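Local coordinates for protein aspartate aminotransferase (PDB 4H51) that probably transfers the amino group of aspartate to 2-oxoglutarate with the help of pyridoxal phosphate, at residues 125-130 / 299-304; 140-143 / 149-152; 113-116 / 120-123. One frame throughout, in Å; residues are numbered along the deposited sequence. Where two conformers were deposited one is given.

Overall arrangement
The three contacts lie in the fold around the central mixed sheet. Contacts 2 and 3 are largely buried, and each joins a sheet strand to the helix that follows it. Contact 1 is a surface contact with no sheet strand. It ties the C-terminal part of helix 117-129 to the loop after helix 287-299. Contact 3 uses the same helix nearer its start, and Tyr302 of contact 1 packs on Leu116 of contact 3. Contact 2 touches contact 3 lightly, through His150 and Val122. The chemistry follows the place: a salt bridge in contact 1, apolar packing in contact 2, a backbone hydrogen bond with small side chains in contact 3. All three touch the second subunit.

Contact 1: 125-130 / 299-304; sequences GAKLLT and REEYTC
Lys127 brings the end of its chain over the carboxylate of Glu301, and this one pair makes the contact. Its NZ lies 2.7 Å from Glu301 OE2, in a hydrogen bond that is part of a salt bridge. The ammonium group comes from above the carboxylate plane, 49° out of it. The aliphatic part of the lysine follows: Lys127 CD and CE both stand 3.2 Å from Glu301 OE2. The two side chains approach from opposite directions. Both are extended beyond CG, and together they span the 11.6 Å between the CA atoms of Lys127 and Glu301, the nearest pair across the contact. In this aminotransferase fold the bridge joins the C-terminal part of helix 117-129 to the loop between helices 287-299 and 307-318. That loop lies at the dimer interface. At its start, Arg299, the last residue of helix 287-299, donates from NH1 to Thr303 OG1 at 2.9 Å, in the guanidinium plane. Arg299 NE forms a salt bridge with Asp30 of the second subunit. Lys127 also packs on Lys127 of the second subunit.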
loop_
_atom_site.group_PDB
_atom_site.type_symbol
_atom_site.label_atom_id
_atom_site.label_comp_id
_atom_site.label_asym_id
_atom_site.label_seq_id
_atom_site.Cartn_x
_atom_site.Cartn_y
_atom_site.Cartn_z
ATOM N N GLY B 125 11.525 -4.064 1.870
ATOM C CA GLY B 125 12.828 -4.546 2.322
ATOM C C GLY B 125 13.605 -5.155 1.166
ATOM O O GLY B 125 14.790 -4.903 1.014
ATOM N N ALA B 126 12.942 -5.950 0.354
ATOM C CA ALA B 126 13.591 -6.586 -0.791
ATOM C C ALA B 126 14.102 -5.530 -1.753
ATOM O O ALA B 126 15.217 -5.678 -2.256
ATOM C CB ALA B 126 12.669 -7.565 -1.507
ATOM N N LYS B 127 13.320 -4.456 -1.966
ATOM C CA LYS B 127 13.781 -3.328 -2.788
ATOM C C LYS B 127 14.905 -2.557 -2.149
ATOM O O LYS B 127 15.890 -2.216 -2.790
ATOM C CB LYS B 127 12.604 -2.377 -3.122
ATOM C CG LYS B 127 11.574 -3.042 -4.023
ATOM C CD LYS B 127 10.404 -2.149 -4.445
ATOM C CE LYS B 127 9.157 -3.011 -4.651
ATOM N NZ LYS B 127 8.063 -2.397 -5.473
ATOM N N LEU B 128 14.790 -2.268 -0.866
ATOM C CA LEU B 128 15.871 -1.552 -0.182
ATOM C C LEU B 128 17.235 -2.278 -0.334
ATOM O O LEU B 128 18.293 -1.656 -0.500
ATOM C CB LEU B 128 15.528 -1.399 1.303
ATOM C CG LEU B 128 16.575 -0.767 2.232
ATOM C CD1 LEU B 128 16.859 0.696 1.874
ATOM C CD2 LEU B 128 16.088 -0.859 3.674
ATOM N N LEU B 129 17.186 -3.596 -0.243
ATOM C CA LEU B 129 18.398 -4.439 -0.252
ATOM C C LEU B 129 19.089 -4.387 -1.620
ATOM O O LEU B 129 20.296 -4.598 -1.701
ATOM C CB LEU B 129 18.044 -5.870 0.131
ATOM C CG LEU B 129 17.831 -6.071 1.637
ATOM C CD1 LEU B 129 17.249 -7.415 1.970
ATOM C CD2 LEU B 129 19.051 -5.834 2.502
ATOM N N THR B 130 18.332 -4.121 -2.682
ATOM C CA THR B 130 18.928 -3.941 -4.014
ATOM C C THR B 130 19.808 -2.687 -4.066
ATOM O O THR B 130 20.574 -2.525 -5.017
ATOM C CB THR B 130 17.885 -3.916 -5.154
ATOM O OG1 THR B 130 17.151 -2.671 -5.162
ATOM C CG2 THR B 130 16.926 -5.100 -5.032
ATOM N N ARG B 299 7.480 6.776 -1.435
ATOM C CA ARG B 299 6.887 7.910 -2.157
ATOM C C ARG B 299 6.621 7.587 -3.624
ATOM O O ARG B 299 5.612 8.028 -4.195
ATOM C CB ARG B 299 7.832 9.104 -2.093
ATOM C CG ARG B 299 7.397 10.371 -2.793
ATOM C CD ARG B 299 6.007 10.872 -2.424
ATOM N NE ARG B 299 5.906 12.307 -2.661
ATOM C CZ ARG B 299 4.777 12.994 -2.889
ATOM N NH1 ARG B 299 3.591 12.410 -2.972
ATOM N NH2 ARG B 299 4.832 14.310 -3.036
ATOM N N GLU B 300 7.499 6.806 -4.227
ATOM C CA GLU B 300 7.357 6.526 -5.656
ATOM C C GLU B 300 6.336 5.411 -5.939
ATOM O O GLU B 300 6.023 5.111 -7.108
ATOM C CB GLU B 300 8.726 6.332 -6.305
ATOM C CG GLU B 300 9.345 5.005 -6.086
ATOM C CD GLU B 300 10.871 4.957 -6.284
ATOM O OE1 GLU B 300 11.366 3.869 -6.127
ATOM O OE2 GLU B 300 11.556 5.968 -6.574
ATOM N N GLU B 301 5.832 4.802 -4.867
ATOM C CA GLU B 301 4.858 3.708 -4.951
ATOM C C GLU B 301 3.450 4.136 -4.505
ATOM O O GLU B 301 2.513 3.925 -5.208
ATOM C CB GLU B 301 5.298 2.534 -4.116
ATOM C CG GLU B 301 6.498 1.772 -4.704
ATOM C CD GLU B 301 7.124 0.727 -3.753
ATOM O OE1 GLU B 301 6.721 0.631 -2.563
ATOM O OE2 GLU B 301 8.084 -0.004 -4.176
ATOM N N TYR B 302 3.320 4.679 -3.312
ATOM C CA TYR B 302 2.008 4.971 -2.774
ATOM C C TYR B 302 2.002 6.226 -1.904
ATOM O O TYR B 302 1.021 6.502 -1.281
ATOM C CB TYR B 302 1.447 3.770 -2.018
ATOM C CG TYR B 302 2.266 3.307 -0.850
ATOM C CD1 TYR B 302 2.109 3.866 0.405
ATOM C CD2 TYR B 302 3.269 2.351 -1.016
ATOM C CE1 TYR B 302 2.885 3.453 1.479
ATOM C CE2 TYR B 302 4.057 1.916 0.060
ATOM C CZ TYR B 302 3.889 2.494 1.294
ATOM O OH TYR B 302 4.658 2.080 2.373
ATOM N N THR B 303 3.091 6.996 -1.917
ATOM C CA THR B 303 3.207 8.249 -1.186
ATOM C C THR B 303 3.292 8.081 0.341
ATOM O O THR B 303 4.279 8.504 0.974
ATOM C CB THR B 303 2.104 9.271 -1.585
ATOM O OG1 THR B 303 2.357 9.753 -2.899
ATOM C CG2 THR B 303 2.114 10.465 -0.647
ATOM N N CYS B 304 2.249 7.511 0.954
ATOM C CA CYS B 304 2.226 7.342 2.406
ATOM C C CYS B 304 1.198 6.302 2.802
ATOM O O CYS B 304 0.253 6.020 2.014
ATOM C CB CYS B 304 2.023 8.678 3.121
ATOM S SG CYS B 304 0.467 9.526 2.786
#

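Contact 2: 140-143 / 149-152; sequences IYLS and NHYG
His150 is the first residue of 149-152 to meet the strand. Its CB lies 3.7 Å from CD2 of Leu142, and the same methyl reaches His150 CG at 4.1 Å. Leu142 and His150 cross obliquely. The polar end of His150 is engaged elsewhere. NE2 is hydrogen-bonded to Asp229 OD2 and ND1 to Thr146 OG1. Bonds at both nitrogens should restrict the turning of the ring, and the leucine adds apolar cover near CB and CG. In this family the matching aspartate pairs with the pyridine nitrogen of the cofactor. His150 therefore probably positions Asp229 as a second-shell residue, with Leu142 packed against the histidine.

Tyr151 comes next and meets chiefly CD1 of the leucine, a methyl that also touches His150 CB. Leu142 CD1 is 3.9 Å from the backbone N of Tyr151 and 4.0 Å from its ring atom CD2. The phenol therefore touches the leucine through the inner part of its ring. In Tyr151, CG is anti to the backbone N (chi1 -162°), which carries the ring off beside the carbonyl carbon.

The strand and helix are the first two elements of a beta-alpha-beta unit, strand 140-144, helix 148-156 and strand 162-169. Strand 140-144 runs parallel between strands 162-169 and 192-196. Leu142 also touches Ile194 of strand 192-196, as does His150, while Tyr151 rests on Ile162 at the start of strand 162-169.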
loop_
_atom_site.group_PDB
_atom_site.type_symbol
_atom_site.label_atom_id
_atom_site.label_comp_id
_atom_site.label_asym_id
_atom_site.label_seq_id
_atom_site.Cartn_x
_atom_site.Cartn_y
_atom_site.Cartn_z
ATOM N N ILE B 140 19.537 -14.588 -3.050
ATOM C CA ILE B 140 18.648 -14.323 -1.966
ATOM C C ILE B 140 17.973 -15.649 -1.714
ATOM O O ILE B 140 17.445 -16.269 -2.662
ATOM C CB ILE B 140 17.685 -13.129 -2.241
ATOM C CG1 ILE B 140 16.690 -12.902 -1.115
ATOM C CG2 ILE B 140 16.904 -13.325 -3.556
ATOM C CD1 ILE B 140 16.154 -11.465 -1.114
ATOM N N TYR B 141 18.009 -16.080 -0.446
ATOM C CA TYR B 141 17.588 -17.401 -0.066
ATOM C C TYR B 141 16.246 -17.478 0.638
ATOM O O TYR B 141 15.992 -16.775 1.590
ATOM C CB TYR B 141 18.652 -18.033 0.821
ATOM C CG TYR B 141 19.841 -18.561 0.087
ATOM C CD1 TYR B 141 20.945 -17.753 -0.223
ATOM C CD2 TYR B 141 19.902 -19.888 -0.245
ATOM C CE1 TYR B 141 22.015 -18.272 -0.921
ATOM C CE2 TYR B 141 20.976 -20.430 -0.901
ATOM C CZ TYR B 141 22.026 -19.626 -1.247
ATOM O OH TYR B 141 23.077 -20.238 -1.886
ATOM N N LEU B 142 15.427 -18.415 0.181
ATOM C CA LEU B 142 14.152 -18.743 0.782
ATOM C C LEU B 142 14.198 -20.157 1.367
ATOM O O LEU B 142 14.914 -20.998 0.880
ATOM C CB LEU B 142 13.087 -18.687 -0.314
ATOM C CG LEU B 142 12.882 -17.363 -1.072
ATOM C CD1 LEU B 142 11.771 -17.503 -2.125
ATOM C CD2 LEU B 142 12.527 -16.257 -0.082
ATOM N N SER B 143 13.401 -20.427 2.392
ATOM C CA SER B 143 13.306 -21.759 2.949
ATOM C C SER B 143 12.609 -22.731 1.967
ATOM O O SER B 143 11.705 -22.372 1.207
ATOM C CB SER B 143 12.596 -21.741 4.310
ATOM O OG SER B 143 11.249 -21.306 4.197
ATOM N N ASN B 149 3.984 -16.600 -1.473
ATOM C CA ASN B 149 4.200 -15.280 -2.019
ATOM C C ASN B 149 5.635 -14.748 -1.909
ATOM O O ASN B 149 5.954 -13.772 -2.547
ATOM C CB ASN B 149 3.244 -14.279 -1.356
ATOM C CG ASN B 149 2.943 -13.042 -2.234
ATOM O OD1 ASN B 149 2.893 -13.169 -3.453
ATOM N ND2 ASN B 149 2.634 -11.867 -1.603
ATOM N N HIS B 150 6.524 -15.351 -1.114
ATOM C CA HIS B 150 7.924 -14.854 -1.024
ATOM C C HIS B 150 8.568 -14.737 -2.383
ATOM O O HIS B 150 9.208 -13.747 -2.683
ATOM C CB HIS B 150 8.830 -15.743 -0.137
ATOM C CG HIS B 150 8.784 -15.419 1.346
ATOM N ND1 HIS B 150 9.083 -16.345 2.319
ATOM C CD2 HIS B 150 8.454 -14.249 2.025
ATOM C CE1 HIS B 150 8.957 -15.775 3.516
ATOM N NE2 HIS B 150 8.549 -14.511 3.341
ATOM N N TYR B 151 8.447 -15.793 -3.197
ATOM C CA TYR B 151 9.131 -15.853 -4.495
ATOM C C TYR B 151 8.765 -14.671 -5.413
ATOM O O TYR B 151 9.637 -13.923 -5.944
ATOM C CB TYR B 151 8.880 -17.257 -5.159
ATOM C CG TYR B 151 9.877 -17.549 -6.267
ATOM C CD1 TYR B 151 9.669 -17.025 -7.576
ATOM C CD2 TYR B 151 11.058 -18.254 -6.011
ATOM C CE1 TYR B 151 10.601 -17.236 -8.614
ATOM C CE2 TYR B 151 12.000 -18.442 -7.035
ATOM C CZ TYR B 151 11.769 -17.950 -8.329
ATOM O OH TYR B 151 12.710 -18.152 -9.337
ATOM N N GLY B 152 7.466 -14.457 -5.568
ATOM C CA GLY B 152 6.976 -13.390 -6.429
ATOM C C GLY B 152 7.350 -12.022 -5.927
ATOM O O GLY B 152 7.696 -11.138 -6.699
#

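Contact 3: 113-116 / 120-123; sequences VQTL and GAVS
Thr115 points its side chain at the first turns of helix 117-129, where Ala121 lies against it. The closest approach of these two side chains is Thr115 OG1 to Ala121 CB, 3.4 Å. The second branch reaches the same residue: Thr115 CG2 is 3.8 Å from Ala121 CA and 3.9 Å from its CB. The threonine therefore straddles Ala121. Chi1 of 59° is what brings hydroxyl and methyl onto it together. Between the two branches, Thr115 CB lies 3.6 Å from Ala121 N. The hydroxyl itself is hydrogen-bonded to Ser117 O, in the helix turn just before Gly120.

Leu116 behaves differently. Its CB stays 4.2 Å from Gly120 CA, and its backbone does the work: Gly120 N donates to Leu116 O at 2.9 Å. The N-H...O angle is 139°, and the donor sits 47° above the carbonyl plane. A side chain at Gly120 would run into the Leu116 carbonyl oxygen, and the lack of one allows the close approach.

The strand runs straight into the helix, and the Gly120 bond is a helix-type bond four residues back, across the first turn. In this family the Ser-Gly-Thr start of this helix, Ser117 and Thr119 here, helps bind the cofactor phosphate. A backbone bond, short side chains and a threonine hydroxyl satisfied by Ser117 O probably hold that helix start in place.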
loop_
_atom_site.group_PDB
_atom_site.type_symbol
_atom_site.label_atom_id
_atom_site.label_comp_id
_atom_site.label_asym_id
_atom_site.label_seq_id
_atom_site.Cartn_x
_atom_site.Cartn_y
_atom_site.Cartn_z
ATOM N N VAL B 113 10.132 2.223 9.271
ATOM C CA VAL B 113 8.998 2.878 8.642
ATOM C C VAL B 113 7.776 1.975 8.771
ATOM O O VAL B 113 7.916 0.709 8.910
ATOM C CB VAL B 113 9.227 3.170 7.121
ATOM C CG1 VAL B 113 10.342 4.219 6.886
ATOM C CG2 VAL B 113 9.550 1.900 6.326
ATOM N N GLN B 114 6.603 2.613 8.708
ATOM C CA GLN B 114 5.346 1.918 8.547
ATOM C C GLN B 114 5.229 1.399 7.106
ATOM O O GLN B 114 5.645 2.066 6.145
ATOM C CB GLN B 114 4.167 2.863 8.928
ATOM C CG GLN B 114 2.793 2.252 8.752
ATOM C CD GLN B 114 1.690 3.179 9.110
ATOM O OE1 GLN B 114 1.924 4.130 9.849
ATOM N NE2 GLN B 114 0.453 2.891 8.629
ATOM N N THR B 115 4.662 0.220 6.953
ATOM C CA THR B 115 4.509 -0.426 5.657
ATOM C C THR B 115 3.086 -0.924 5.457
ATOM O O THR B 115 2.297 -0.960 6.389
ATOM C CB THR B 115 5.443 -1.651 5.551
ATOM O OG1 THR B 115 5.101 -2.586 6.620
ATOM C CG2 THR B 115 6.937 -1.211 5.643
ATOM N N LEU B 116 2.781 -1.362 4.228
ATOM C CA LEU B 116 1.501 -2.008 3.952
ATOM C C LEU B 116 1.525 -3.448 4.483
ATOM O O LEU B 116 1.614 -4.413 3.730
ATOM C CB LEU B 116 1.158 -1.952 2.459
ATOM C CG LEU B 116 0.363 -0.711 2.017
ATOM C CD1 LEU B 116 -1.049 -0.757 2.594
ATOM C CD2 LEU B 116 1.054 0.623 2.355
ATOM N N GLY B 120 3.886 -5.752 2.450
ATOM C CA GLY B 120 4.482 -4.462 2.093
ATOM C C GLY B 120 5.898 -4.337 2.616
ATOM O O GLY B 120 6.796 -3.792 1.946
ATOM N N ALA B 121 6.123 -4.803 3.846
ATOM C CA ALA B 121 7.463 -4.740 4.429
ATOM C C ALA B 121 8.460 -5.669 3.733
ATOM O O ALA B 121 9.641 -5.316 3.588
ATOM C CB ALA B 121 7.373 -5.050 5.952
ATOM N N VAL B 122 7.999 -6.853 3.319
ATOM C CA VAL B 122 8.887 -7.795 2.610
ATOM C C VAL B 122 9.239 -7.172 1.263
ATOM O O VAL B 122 10.397 -7.141 0.916
ATOM C CB VAL B 122 8.297 -9.196 2.443
ATOM C CG1 VAL B 122 9.200 -10.096 1.544
ATOM C CG2 VAL B 122 8.114 -9.820 3.822
ATOM N N SER B 123 8.239 -6.655 0.530
ATOM C CA SER B 123 8.511 -6.021 -0.748
ATOM C C SER B 123 9.447 -4.831 -0.615
ATOM O O SER B 123 10.443 -4.699 -1.372
ATOM C CB SER B 123 7.190 -5.582 -1.394
ATOM O OG SER B 123 7.421 -4.966 -2.633
#